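Local coordinates for YaeQ family protein (Pseudomonas syringae pv. tomato, PDB 2OT9) that is of unknown function but belongs to the YaeQ family of the PDDEXK nuclease-like clan and holds a meso-tartaric acid in a pocket, at residues Glu38-Thr41 against Val42-Ala46; Phe57-Gly60 against Leu61-Asp65; Asp88-Arg91 against Leu92-Ser96; Val132-Asp135 against Val136-Val139; Val161-Arg165 against Gly166-Val170. One frame throughout, in Å; residues are numbered along the deposited sequence. Where two conformers were deposited one is given.

Contact 1 (Glu38-Thr41 against Val42-Ala46). With SRT (S,R meso-tartaric acid), chain C.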
loop_
_atom_site.group_PDB
_atom_site.type_symbol
_atom_site.label_atom_id
_atom_site.label_comp_id
_atom_site.label_asym_id
_atom_site.label_seq_id
_atom_site.Cartn_x
_atom_site.Cartn_y
_atom_site.Cartn_z
ATOM N N GLU A 38 9.556 -7.025 1.032
ATOM C CA GLU A 38 9.399 -5.615 0.670
ATOM C C GLU A 38 8.004 -5.302 0.114
ATOM O O GLU A 38 7.373 -4.320 0.501
ATOM C CB GLU A 38 10.492 -5.203 -0.324
ATOM C CG GLU A 38 11.883 -5.009 0.323
ATOM C CD GLU A 38 12.697 -6.297 0.483
ATOM O OE1 GLU A 38 12.280 -7.399 0.006
ATOM O OE2 GLU A 38 13.793 -6.198 1.092
ATOM N N ARG A 39 7.521 -6.142 -0.794
ATOM C CA ARG A 39 6.186 -5.936 -1.384
ATOM C C ARG A 39 5.104 -6.004 -0.318
ATOM O O ARG A 39 4.247 -5.130 -0.223
ATOM C CB ARG A 39 5.924 -6.966 -2.498
ATOM C CG ARG A 39 4.545 -6.786 -3.169
ATOM C CD ARG A 39 4.384 -7.696 -4.398
ATOM N NE ARG A 39 5.265 -7.262 -5.475
ATOM C CZ ARG A 39 4.944 -6.366 -6.407
ATOM N NH1 ARG A 39 3.726 -5.844 -6.439
ATOM N NH2 ARG A 39 5.834 -6.027 -7.345
HETATM N N MSE A 40 5.143 -7.047 0.504
HETATM C CA MSE A 40 4.214 -7.161 1.621
HETATM C C MSE A 40 4.260 -5.932 2.532
HETATM O O MSE A 40 3.218 -5.404 2.929
HETATM C CB MSE A 40 4.513 -8.418 2.440
HETATM C CG MSE A 40 3.801 -8.367 3.793
HETATM SE SE MSE A 40 3.546 -10.142 4.522
HETATM C CE MSE A 40 2.359 -10.715 3.125
ATOM N N THR A 41 5.464 -5.477 2.862
ATOM C CA THR A 41 5.631 -4.298 3.706
ATOM C C THR A 41 5.007 -3.047 3.092
ATOM O O THR A 41 4.387 -2.254 3.798
ATOM C CB THR A 41 7.116 -4.089 4.043
ATOM O OG1 THR A 41 7.571 -5.254 4.761
ATOM C CG2 THR A 41 7.324 -2.829 4.881
ATOM N N VAL A 42 5.149 -2.879 1.779
ATOM C CA VAL A 42 4.477 -1.768 1.102
ATOM C C VAL A 42 2.944 -1.898 1.231
ATOM O O VAL A 42 2.257 -0.900 1.484
ATOM C CB VAL A 42 4.911 -1.628 -0.376
ATOM C CG1 VAL A 42 4.238 -0.411 -1.007
ATOM C CG2 VAL A 42 6.450 -1.423 -0.460
ATOM N N ARG A 43 2.412 -3.110 1.080
ATOM C CA ARG A 43 0.969 -3.331 1.316
ATOM C C ARG A 43 0.539 -2.949 2.743
ATOM O O ARG A 43 -0.542 -2.383 2.939
ATOM C CB ARG A 43 0.585 -4.787 1.039
ATOM C CG ARG A 43 0.641 -5.150 -0.435
ATOM C CD ARG A 43 -0.396 -6.223 -0.773
ATOM N NE ARG A 43 -0.115 -7.499 -0.119
ATOM C CZ ARG A 43 -0.982 -8.506 -0.027
ATOM N NH1 ARG A 43 -0.616 -9.637 0.586
ATOM N NH2 ARG A 43 -2.211 -8.388 -0.544
ATOM N N LEU A 44 1.372 -3.276 3.734
ATOM C CA LEU A 44 1.076 -2.907 5.136
ATOM C C LEU A 44 1.097 -1.392 5.361
ATOM O O LEU A 44 0.257 -0.844 6.102
ATOM C CB LEU A 44 2.055 -3.576 6.117
ATOM C CG LEU A 44 2.200 -5.096 6.071
ATOM C CD1 LEU A 44 3.178 -5.567 7.168
ATOM C CD2 LEU A 44 0.875 -5.790 6.194
ATOM N N LEU A 45 2.054 -0.707 4.739
ATOM C CA LEU A 45 2.094 0.761 4.814
ATOM C C LEU A 45 0.830 1.349 4.185
ATOM O O LEU A 45 0.247 2.272 4.730
ATOM C CB LEU A 45 3.321 1.306 4.071
ATOM C CG LEU A 45 4.674 1.148 4.768
ATOM C CD1 LEU A 45 5.808 1.530 3.800
ATOM C CD2 LEU A 45 4.716 1.985 6.045
ATOM N N ALA A 46 0.423 0.820 3.025
ATOM C CA ALA A 46 -0.803 1.297 2.349
ATOM C C ALA A 46 -2.038 1.106 3.238
ATOM O O ALA A 46 -2.917 1.962 3.301
ATOM C CB ALA A 46 -1.007 0.546 1.000
HETATM O O1 SRT C . 4.773 -4.313 -9.314
HETATM O O11 SRT C . 4.453 -5.269 -11.249
HETATM C C1 SRT C . 4.176 -5.117 -10.044
HETATM C C2 SRT C . 3.062 -5.896 -9.394
HETATM O O2 SRT C . 3.104 -7.322 -9.567
HETATM C C3 SRT C . 1.771 -5.301 -9.904
HETATM O O3 SRT C . 1.601 -4.132 -9.097
HETATM C C4 SRT C . 0.606 -6.264 -9.789
HETATM O O4 SRT C . 0.435 -6.974 -8.761
HETATM O O41 SRT C . -0.174 -6.319 -10.763
#

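Contact 2 (Phe57-Gly60 against Leu61-Asp65). With SRT (S,R meso-tartaric acid), chain C.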
loop_
_atom_site.group_PDB
_atom_site.type_symbol
_atom_site.label_atom_id
_atom_site.label_comp_id
_atom_site.label_asym_id
_atom_site.label_seq_id
_atom_site.Cartn_x
_atom_site.Cartn_y
_atom_site.Cartn_z
ATOM N N PHE A 57 -7.302 -6.505 2.289
ATOM C CA PHE A 57 -6.248 -6.974 1.380
ATOM C C PHE A 57 -6.859 -7.814 0.268
ATOM O O PHE A 57 -7.735 -8.638 0.517
ATOM C CB PHE A 57 -5.156 -7.760 2.128
ATOM C CG PHE A 57 -4.354 -6.915 3.086
ATOM C CD1 PHE A 57 -3.302 -6.137 2.634
ATOM C CD2 PHE A 57 -4.676 -6.882 4.441
ATOM C CE1 PHE A 57 -2.566 -5.345 3.529
ATOM C CE2 PHE A 57 -3.957 -6.092 5.335
ATOM C CZ PHE A 57 -2.892 -5.329 4.880
ATOM N N GLY A 58 -6.418 -7.576 -0.964
ATOM C CA GLY A 58 -6.827 -8.393 -2.091
ATOM C C GLY A 58 -5.834 -9.525 -2.249
ATOM O O GLY A 58 -4.957 -9.719 -1.395
ATOM N N ARG A 59 -5.963 -10.271 -3.342
ATOM C CA ARG A 59 -5.001 -11.331 -3.665
ATOM C C ARG A 59 -3.759 -10.809 -4.400
ATOM O O ARG A 59 -2.897 -11.603 -4.793
ATOM C CB ARG A 59 -5.670 -12.479 -4.425
ATOM C CG ARG A 59 -6.765 -13.202 -3.623
ATOM C CD ARG A 59 -7.212 -14.492 -4.303
ATOM N NE ARG A 59 -6.368 -15.642 -3.964
ATOM C CZ ARG A 59 -6.801 -16.761 -3.378
ATOM N NH1 ARG A 59 -8.084 -16.911 -3.062
ATOM N NH2 ARG A 59 -5.949 -17.744 -3.115
ATOM N N GLY A 60 -3.679 -9.483 -4.580
ATOM C CA GLY A 60 -2.482 -8.804 -5.121
ATOM C C GLY A 60 -1.892 -9.485 -6.349
ATOM O O GLY A 60 -2.634 -9.870 -7.263
ATOM N N LEU A 61 -0.568 -9.671 -6.353
ATOM C CA LEU A 61 0.134 -10.234 -7.512
ATOM C C LEU A 61 -0.297 -11.648 -7.929
ATOM O O LEU A 61 -0.045 -12.058 -9.065
ATOM C CB LEU A 61 1.674 -10.149 -7.354
ATOM C CG LEU A 61 2.472 -10.814 -6.222
ATOM C CD1 LEU A 61 2.045 -12.241 -5.952
ATOM C CD2 LEU A 61 3.955 -10.767 -6.574
ATOM N N SER A 62 -0.958 -12.380 -7.033
ATOM C CA SER A 62 -1.376 -13.761 -7.335
ATOM C C SER A 62 -2.672 -13.877 -8.173
ATOM O O SER A 62 -3.009 -14.965 -8.654
ATOM C CB SER A 62 -1.470 -14.590 -6.045
ATOM O OG SER A 62 -2.755 -14.529 -5.451
ATOM N N ASP A 63 -3.391 -12.762 -8.335
ATOM C CA ASP A 63 -4.629 -12.719 -9.134
ATOM C C ASP A 63 -4.718 -11.397 -9.900
ATOM O O ASP A 63 -4.893 -10.336 -9.296
ATOM C CB ASP A 63 -5.850 -12.869 -8.219
ATOM C CG ASP A 63 -7.187 -12.914 -8.984
ATOM O OD1 ASP A 63 -7.255 -12.545 -10.184
ATOM O OD2 ASP A 63 -8.190 -13.326 -8.360
ATOM N N VAL A 64 -4.629 -11.469 -11.227
ATOM C CA VAL A 64 -4.639 -10.262 -12.056
ATOM C C VAL A 64 -5.914 -9.408 -11.930
ATOM O O VAL A 64 -5.883 -8.204 -12.178
ATOM C CB VAL A 64 -4.350 -10.562 -13.552
ATOM C CG1 VAL A 64 -2.884 -10.959 -13.734
ATOM C CG2 VAL A 64 -5.301 -11.628 -14.098
ATOM N N ASP A 65 -7.019 -10.028 -11.529
ATOM C CA ASP A 65 -8.297 -9.319 -11.448
ATOM C C ASP A 65 -8.523 -8.617 -10.100
ATOM O O ASP A 65 -9.580 -8.005 -9.883
ATOM C CB ASP A 65 -9.451 -10.278 -11.761
ATOM C CG ASP A 65 -9.271 -10.979 -13.101
ATOM O OD1 ASP A 65 -8.936 -10.303 -14.102
ATOM O OD2 ASP A 65 -9.443 -12.212 -13.149
HETATM O O1 SRT C . 4.773 -4.313 -9.314
HETATM O O11 SRT C . 4.453 -5.269 -11.249
HETATM C C1 SRT C . 4.176 -5.117 -10.044
HETATM C C2 SRT C . 3.062 -5.896 -9.394
HETATM O O2 SRT C . 3.104 -7.322 -9.567
HETATM C C3 SRT C . 1.771 -5.301 -9.904
HETATM O O3 SRT C . 1.601 -4.132 -9.097
HETATM C C4 SRT C . 0.606 -6.264 -9.789
HETATM O O4 SRT C . 0.435 -6.974 -8.761
HETATM O O41 SRT C . -0.174 -6.319 -10.763
#

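Contact 3 (Asp88-Arg91 against Leu92-Ser96)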
loop_
_atom_site.group_PDB
_atom_site.type_symbol
_atom_site.label_atom_id
_atom_site.label_comp_id
_atom_site.label_asym_id
_atom_site.label_seq_id
_atom_site.Cartn_x
_atom_site.Cartn_y
_atom_site.Cartn_z
ATOM N N ASP A 88 1.873 -1.267 -15.036
ATOM C CA ASP A 88 1.991 -0.439 -16.239
ATOM C C ASP A 88 0.786 0.499 -16.422
ATOM O O ASP A 88 -0.211 0.391 -15.706
ATOM C CB ASP A 88 2.318 -1.280 -17.505
ATOM C CG ASP A 88 1.189 -2.234 -17.930
ATOM O OD1 ASP A 88 -0.008 -1.955 -17.681
ATOM O OD2 ASP A 88 1.513 -3.269 -18.574
ATOM N N ALA A 89 0.888 1.419 -17.383
ATOM C CA ALA A 89 -0.153 2.409 -17.614
ATOM C C ALA A 89 -1.464 1.781 -18.084
ATOM O O ALA A 89 -2.521 2.322 -17.820
ATOM C CB ALA A 89 0.326 3.458 -18.635
ATOM N N ASP A 90 -1.393 0.679 -18.828
ATOM C CA ASP A 90 -2.610 -0.018 -19.260
ATOM C C ASP A 90 -3.404 -0.514 -18.042
ATOM O O ASP A 90 -4.615 -0.312 -17.958
ATOM C CB ASP A 90 -2.286 -1.168 -20.225
ATOM C CG ASP A 90 -1.807 -0.675 -21.592
ATOM O OD1 ASP A 90 -2.555 0.060 -22.257
ATOM O OD2 ASP A 90 -0.693 -1.053 -22.013
ATOM N N ARG A 91 -2.713 -1.112 -17.081
ATOM C CA ARG A 91 -3.374 -1.675 -15.890
ATOM C C ARG A 91 -4.001 -0.566 -15.056
ATOM O O ARG A 91 -5.154 -0.675 -14.622
ATOM C CB ARG A 91 -2.395 -2.494 -15.026
ATOM C CG ARG A 91 -3.099 -3.094 -13.786
ATOM C CD ARG A 91 -2.294 -4.128 -13.002
ATOM N NE ARG A 91 -3.054 -4.539 -11.805
ATOM C CZ ARG A 91 -3.980 -5.496 -11.775
ATOM N NH1 ARG A 91 -4.277 -6.194 -12.872
ATOM N NH2 ARG A 91 -4.602 -5.776 -10.626
ATOM N N LEU A 92 -3.250 0.512 -14.856
ATOM C CA LEU A 92 -3.780 1.690 -14.163
ATOM C C LEU A 92 -4.987 2.266 -14.880
ATOM O O LEU A 92 -5.952 2.655 -14.229
ATOM C CB LEU A 92 -2.700 2.766 -13.998
ATOM C CG LEU A 92 -1.618 2.377 -12.984
ATOM C CD1 LEU A 92 -0.502 3.400 -12.984
ATOM C CD2 LEU A 92 -2.179 2.206 -11.561
ATOM N N THR A 93 -4.947 2.308 -16.216
ATOM C CA THR A 93 -6.076 2.837 -16.981
ATOM C C THR A 93 -7.335 2.012 -16.745
ATOM O O THR A 93 -8.394 2.565 -16.406
ATOM C CB THR A 93 -5.780 2.904 -18.499
ATOM O OG1 THR A 93 -4.642 3.740 -18.709
ATOM C CG2 THR A 93 -6.987 3.457 -19.279
ATOM N N TRP A 94 -7.217 0.700 -16.910
ATOM C CA TRP A 94 -8.371 -0.171 -16.800
ATOM C C TRP A 94 -8.901 -0.364 -15.383
ATOM O O TRP A 94 -10.116 -0.404 -15.184
ATOM C CB TRP A 94 -8.113 -1.510 -17.483
ATOM C CG TRP A 94 -8.127 -1.360 -18.994
ATOM C CD1 TRP A 94 -8.982 -0.585 -19.741
ATOM C CD2 TRP A 94 -7.256 -2.008 -19.922
ATOM N NE1 TRP A 94 -8.689 -0.723 -21.096
ATOM C CE2 TRP A 94 -7.626 -1.576 -21.227
ATOM C CE3 TRP A 94 -6.176 -2.886 -19.782
ATOM C CZ2 TRP A 94 -6.965 -2.015 -22.370
ATOM C CZ3 TRP A 94 -5.527 -3.315 -20.928
ATOM C CH2 TRP A 94 -5.917 -2.876 -22.193
ATOM N N CYS A 95 -8.001 -0.478 -14.416
ATOM C CA CYS A 95 -8.425 -0.556 -13.023
ATOM C C CYS A 95 -9.125 0.723 -12.584
ATOM O O CYS A 95 -10.160 0.652 -11.928
ATOM C CB CYS A 95 -7.258 -0.905 -12.095
ATOM S SG CYS A 95 -6.611 -2.595 -12.369
ATOM N N SER A 96 -8.593 1.883 -12.976
ATOM C CA SER A 96 -9.138 3.185 -12.563
ATOM C C SER A 96 -10.577 3.390 -12.985
ATOM O O SER A 96 -11.314 4.147 -12.343
ATOM C CB SER A 96 -8.287 4.346 -13.077
ATOM O OG SER A 96 -8.406 4.475 -14.481
#

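Contact 4 (Val132-Asp135 against Val136-Val139)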
loop_
_atom_site.group_PDB
_atom_site.type_symbol
_atom_site.label_atom_id
_atom_site.label_comp_id
_atom_site.label_asym_id
_atom_site.label_seq_id
_atom_site.Cartn_x
_atom_site.Cartn_y
_atom_site.Cartn_z
ATOM N N VAL A 132 7.724 4.877 -2.172
ATOM C CA VAL A 132 8.326 4.578 -0.876
ATOM C C VAL A 132 9.846 4.500 -1.081
ATOM O O VAL A 132 10.294 3.767 -1.962
ATOM C CB VAL A 132 7.834 3.201 -0.332
ATOM C CG1 VAL A 132 8.446 2.903 1.038
ATOM C CG2 VAL A 132 6.286 3.135 -0.259
ATOM N N PRO A 133 10.635 5.257 -0.298
ATOM C CA PRO A 133 12.119 5.222 -0.446
ATOM C C PRO A 133 12.681 3.833 -0.122
ATOM O O PRO A 133 12.204 3.182 0.811
ATOM C CB PRO A 133 12.612 6.242 0.606
ATOM C CG PRO A 133 11.430 7.095 0.909
ATOM C CD PRO A 133 10.209 6.205 0.744
ATOM N N GLN A 134 13.695 3.387 -0.863
ATOM C CA GLN A 134 14.165 2.011 -0.714
ATOM C C GLN A 134 14.875 1.763 0.611
ATOM O O GLN A 134 14.756 0.673 1.171
ATOM C CB GLN A 134 15.046 1.555 -1.899
ATOM C CG GLN A 134 15.428 0.021 -1.887
ATOM C CD GLN A 134 14.296 -0.974 -2.295
ATOM O OE1 GLN A 134 14.465 -2.192 -2.166
ATOM N NE2 GLN A 134 13.174 -0.469 -2.780
ATOM N N ASP A 135 15.604 2.760 1.107
ATOM C CA ASP A 135 16.362 2.576 2.351
ATOM C C ASP A 135 15.468 2.195 3.533
ATOM O O ASP A 135 15.715 1.180 4.165
ATOM C CB ASP A 135 17.300 3.757 2.674
ATOM C CG ASP A 135 16.570 5.105 2.874
ATOM O OD1 ASP A 135 15.324 5.200 2.777
ATOM O OD2 ASP A 135 17.288 6.102 3.135
ATOM N N VAL A 136 14.422 2.976 3.806
ATOM C CA VAL A 136 13.537 2.677 4.951
ATOM C C VAL A 136 12.695 1.421 4.699
ATOM O O VAL A 136 12.359 0.677 5.626
ATOM C CB VAL A 136 12.633 3.887 5.340
ATOM C CG1 VAL A 136 11.597 4.218 4.244
ATOM C CG2 VAL A 136 11.932 3.627 6.690
ATOM N N LEU A 137 12.347 1.191 3.440
ATOM C CA LEU A 137 11.593 0.007 3.105
ATOM C C LEU A 137 12.420 -1.224 3.460
ATOM O O LEU A 137 11.905 -2.154 4.070
ATOM C CB LEU A 137 11.206 0.001 1.618
ATOM C CG LEU A 137 10.477 -1.234 1.119
ATOM C CD1 LEU A 137 9.217 -1.471 1.979
ATOM C CD2 LEU A 137 10.122 -1.036 -0.349
ATOM N N GLU A 138 13.702 -1.217 3.116
ATOM C CA GLU A 138 14.544 -2.389 3.408
ATOM C C GLU A 138 14.678 -2.663 4.904
ATOM O O GLU A 138 14.616 -3.825 5.336
ATOM C CB GLU A 138 15.907 -2.285 2.725
ATOM C CG GLU A 138 15.804 -2.717 1.250
ATOM C CD GLU A 138 17.144 -2.708 0.531
ATOM O OE1 GLU A 138 18.195 -2.708 1.209
ATOM O OE2 GLU A 138 17.136 -2.707 -0.720
ATOM N N VAL A 139 14.829 -1.589 5.679
ATOM C CA VAL A 139 14.857 -1.656 7.145
ATOM C C VAL A 139 13.565 -2.245 7.720
ATOM O O VAL A 139 13.610 -3.126 8.588
ATOM C CB VAL A 139 15.067 -0.253 7.743
ATOM C CG1 VAL A 139 14.717 -0.240 9.233
ATOM C CG2 VAL A 139 16.480 0.241 7.512
#

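Contact 5 (Val161-Arg165 against Gly166-Val170)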
loop_
_atom_site.group_PDB
_atom_site.type_symbol
_atom_site.label_atom_id
_atom_site.label_comp_id
_atom_site.label_asym_id
_atom_site.label_seq_id
_atom_site.Cartn_x
_atom_site.Cartn_y
_atom_site.Cartn_z
ATOM N N VAL A 161 6.848 4.666 11.617
ATOM C CA VAL A 161 6.552 3.300 12.019
ATOM C C VAL A 161 7.522 2.871 13.114
ATOM O O VAL A 161 8.742 2.891 12.911
ATOM C CB VAL A 161 6.668 2.326 10.819
ATOM C CG1 VAL A 161 6.361 0.879 11.258
ATOM C CG2 VAL A 161 5.783 2.766 9.659
ATOM N N THR A 162 6.990 2.463 14.268
ATOM C CA THR A 162 7.819 1.895 15.318
ATOM C C THR A 162 7.657 0.377 15.312
ATOM O O THR A 162 6.543 -0.150 15.445
ATOM C CB THR A 162 7.471 2.469 16.730
ATOM O OG1 THR A 162 7.510 3.899 16.687
ATOM C CG2 THR A 162 8.475 1.982 17.782
ATOM N N ASP A 163 8.767 -0.324 15.147
ATOM C CA ASP A 163 8.749 -1.777 15.254
ATOM C C ASP A 163 9.782 -2.236 16.287
ATOM O O ASP A 163 10.249 -1.429 17.099
ATOM C CB ASP A 163 8.974 -2.424 13.878
ATOM C CG ASP A 163 10.372 -2.161 13.311
ATOM O OD1 ASP A 163 11.290 -1.703 14.047
ATOM O OD2 ASP A 163 10.549 -2.445 12.114
ATOM N N ASP A 164 10.165 -3.511 16.227
ATOM C CA ASP A 164 11.124 -4.102 17.161
ATOM C C ASP A 164 12.561 -3.513 17.062
ATOM O O ASP A 164 13.392 -3.722 17.935
ATOM C CB ASP A 164 11.152 -5.621 16.948
ATOM C CG ASP A 164 11.646 -6.016 15.545
ATOM O OD1 ASP A 164 11.188 -5.431 14.556
ATOM O OD2 ASP A 164 12.500 -6.910 15.431
ATOM N N ARG A 165 12.850 -2.778 15.999
ATOM C CA ARG A 165 14.186 -2.215 15.809
ATOM C C ARG A 165 14.226 -0.688 15.935
ATOM O O ARG A 165 15.286 -0.068 15.779
ATOM C CB ARG A 165 14.765 -2.675 14.459
ATOM C CG ARG A 165 14.784 -4.192 14.341
ATOM C CD ARG A 165 15.798 -4.696 13.360
ATOM N NE ARG A 165 15.451 -4.352 11.979
ATOM C CZ ARG A 165 16.245 -4.597 10.945
ATOM N NH1 ARG A 165 15.859 -4.246 9.725
ATOM N NH2 ARG A 165 17.432 -5.171 11.144
ATOM N N GLY A 166 13.078 -0.083 16.216
ATOM C CA GLY A 166 13.022 1.346 16.520
ATOM C C GLY A 166 11.961 2.054 15.717
ATOM O O GLY A 166 11.075 1.409 15.149
ATOM N N GLN A 167 12.065 3.382 15.680
ATOM C CA GLN A 167 11.133 4.243 14.967
ATOM C C GLN A 167 11.718 4.673 13.632
ATOM O O GLN A 167 12.777 5.290 13.582
ATOM C CB GLN A 167 10.762 5.487 15.792
ATOM C CG GLN A 167 9.623 6.258 15.131
ATOM C CD GLN A 167 9.047 7.360 15.991
ATOM O OE1 GLN A 167 7.986 7.190 16.596
ATOM N NE2 GLN A 167 9.723 8.504 16.029
ATOM N N HIS A 168 10.999 4.382 12.557
ATOM C CA HIS A 168 11.501 4.623 11.209
ATOM C C HIS A 168 10.595 5.614 10.505
ATOM O O HIS A 168 9.370 5.445 10.500
ATOM C CB HIS A 168 11.532 3.298 10.434
ATOM C CG HIS A 168 12.192 2.180 11.187
ATOM N ND1 HIS A 168 11.484 1.149 11.763
ATOM C CD2 HIS A 168 13.490 1.961 11.496
ATOM C CE1 HIS A 168 12.321 0.323 12.370
ATOM N NE2 HIS A 168 13.545 0.793 12.222
ATOM N N GLU A 169 11.198 6.633 9.905
ATOM C CA GLU A 169 10.450 7.699 9.253
ATOM C C GLU A 169 10.267 7.387 7.770
ATOM O O GLU A 169 11.240 7.252 7.029
ATOM C CB GLU A 169 11.149 9.063 9.442
ATOM C CG GLU A 169 10.509 10.191 8.622
ATOM C CD GLU A 169 10.915 11.607 9.056
ATOM O OE1 GLU A 169 11.690 11.768 10.023
ATOM O OE2 GLU A 169 10.445 12.568 8.413
ATOM N N VAL A 170 9.012 7.264 7.354
ATOM C CA VAL A 170 8.674 6.995 5.960
ATOM C C VAL A 170 8.148 8.267 5.321
ATOM O O VAL A 170 7.044 8.708 5.620
ATOM C CB VAL A 170 7.619 5.865 5.841
ATOM C CG1 VAL A 170 7.262 5.616 4.372
ATOM C CG2 VAL A 170 8.131 4.588 6.525
HETATM O O HOH W 1 5.717 5.438 15.462
HETATM O O HOH W 2 7.973 5.164 19.065
#

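Contact 1 (Glu38-Thr41 against Val42-Ala46)
M40 CG and L44 CG, one turn apart on helix 37-49, meet at 4.3 Å. The selenomethionine methyl CE of M40 lies at the guanidinium edge of R43, 4.1 Å from R43 NH1. The turn is carried by backbone bonds from i+4 donors, among them V42 N to E38 O (2.9 Å) and R43 N to R39 O (3.0 Å). L44 has CG anti to its carbonyl carbon (chi1 -55°), which brings that atom down onto M40 O. R39 takes the other course: its CG stands opposite the backbone N (chi1 -179°) and the chain runs straight before bending at chi3, and NH2 bonds tartrate O1 at 2.8 Å, nearly straight at 167°; a weak bond from NH1 goes to the same oxygen. R43 salt-bridges E35, and T41 OG1 bonds E37 O. The pairing of guanidinium and carboxylate suggests a site suited to a small anion, with the acid probably ionised.

Contact 2 (Phe57-Gly60 against Leu61-Asp65)
The carbonyl oxygen R59 O is gripped twice by S62: by its hydroxyl OG at 3.0 Å, in the carbonyl plane and on a lone pair, and by its backbone N at 3.1 Å, tilted from that plane. With OG between the backbone N and the carbonyl carbon (chi1 90°), the hydroxyl reaches the same oxygen as the backbone N-H. Next along, D63 N bonds G60 O at 3.2 Å, straight at the hydrogen (168°) but from above the carbonyl plane. G60 has a positive phi (46°), which by itself favours glycine. Where R59 and D63 meet, CB lies against CB at 3.8 Å, and the arginine NE remains 5.3 Å from D63 OD2, too far for a salt bridge. D63 OD1 instead accepts from D65 N at 2.9 Å, an Asx turn. L61 belongs to the tartrate pocket, its CA 3.5 Å from ligand O4. This loop joins strand 55-57 to strand 69-72: L61 packs on R39 of helix 37-49, V64 O bonds R91 of helix 89-96, and R59 N bonds E66.

Contact 3 (Asp88-Arg91 against Leu92-Ser96)
Helix 89-96 opens with regular i+4 backbone bonds, L92 N to D88 O (3.2 Å) through C95 N to R91 O, and it is the helix of a beta-alpha-beta unit between strands 78-84 and 101-106. D88 is its N-cap: OD1 takes R91 N at 2.9 Å, met nearly head-on, so the side chain closes off the first turn. On the next carbonyl, A89 O, two donors of T93 converge from opposite faces of its plane, the backbone N and the hydroxyl OG1 at 2.7 Å. The hydroxyl gets there because it stands beside the backbone N, opposite the carbonyl carbon (chi1 -59°). T93 O in turn receives S96 OG, from above its plane. One turn apart on the exposed side, W94 swings its six-membered ring back along the helix until CZ3 lies 4.0 Å from D90 CB. R91, whose chain runs extended from CG to NE, is bonded through NH1 to V64 O and salt-bridged through NH2 to E83; these partners probably fix how its guanidinium is turned beside the bound tartrate, which it touches. W81 of strand 78-84 packs against both R91 and C95. Over the centre of one guanidinium face of R91 lies C95 SG, 3.9 Å above the plane, and the same sulfur is 3.8 Å from R91 CG.

Contact 4 (Val132-Asp135 against Val136-Val139)
V132 lays CG1 against L137 CB at 4.0 Å, the two side chains crossing at about a right angle where the chain enters helix 134-141. P133, at the N-cap position, adds its ring carbon CD 4.3 Å from V136 CG1. That methyl lies between the backbone N and the carbonyl carbon (chi1 67°), a torsion that brings it to 3.6 Å from P133 O. The first turn is held by backbone bonds: a weak one from L137 N to P133 O, then E138 N to Q134 O at 2.9 Å and V139 N to D135 O at 3.3 Å. D135 folds its carboxylate back toward its own helix, and OD1 receives a weak, bent bond (130°) from V136 N. The side chains of Q134 and E138 cross at a slant, and E138 also touches E38 of helix 37-49. The apolar side chains face two ways: L137 packs on T41 and V42 of helix 37-49, whereas V136 and V139 lie on H168 of strand 166-174, with V136 also on V170.

Contact 5 (Val161-Arg165 against Gly166-Val170)
V161 and H168 form one antiparallel hydrogen-bonded pair, V161 N giving to H168 O at 2.9 Å and H168 N to V161 O at 2.7 Å. A second such pair closes nearer the turn, D163 N to G166 O at 2.9 Å and G166 N back to D163 O at 3.3 Å, this last from well above the carbonyl plane. Between them T162 and Q167 make the non-hydrogen-bonded pair, with CA-H...O contacts in the gaps. These bonds build a beta hairpin of strands 158-163 and 166-174 around a type I turn from D163 to G166. Waters supply the polar side-chain link: two separate molecules each bridge T162 OG1 and Q167 OE1, both lying 2.7 Å from the hydroxyl oxygen OG1. T162 OG1 stands beside the backbone N (chi1 -53°), across from Q167 CG. Apolar contact comes from V161 CG2 and V170 CG2, 4.3 Å apart, V161 also packing on W150 of strand 147-155. R165 NH1 bonds V139 O of helix 134-141.

Overall arrangement
From the N terminus the chain first makes contact 1 on helix 37-49, then contact 2 in the loop between strands 55-57 and 69-72, contact 3 on helix 89-96, contact 4 on helix 134-141 and contact 5 at the final hairpin turn. Each is local and closes before the next opens, so none nest or cross. Contacts 1, 2 and 3 all contribute residues to the tartrate pocket; contact 2 touches both of the others, which stay about 9 Å apart at their nearest atoms. Contact 4 touches both contact 1 and contact 5, which also meet each other directly, linking helix 37-49 to the hairpin. Contacts 3 and 5 lie on opposite sides of the chain's centre, centres about 33 Å apart.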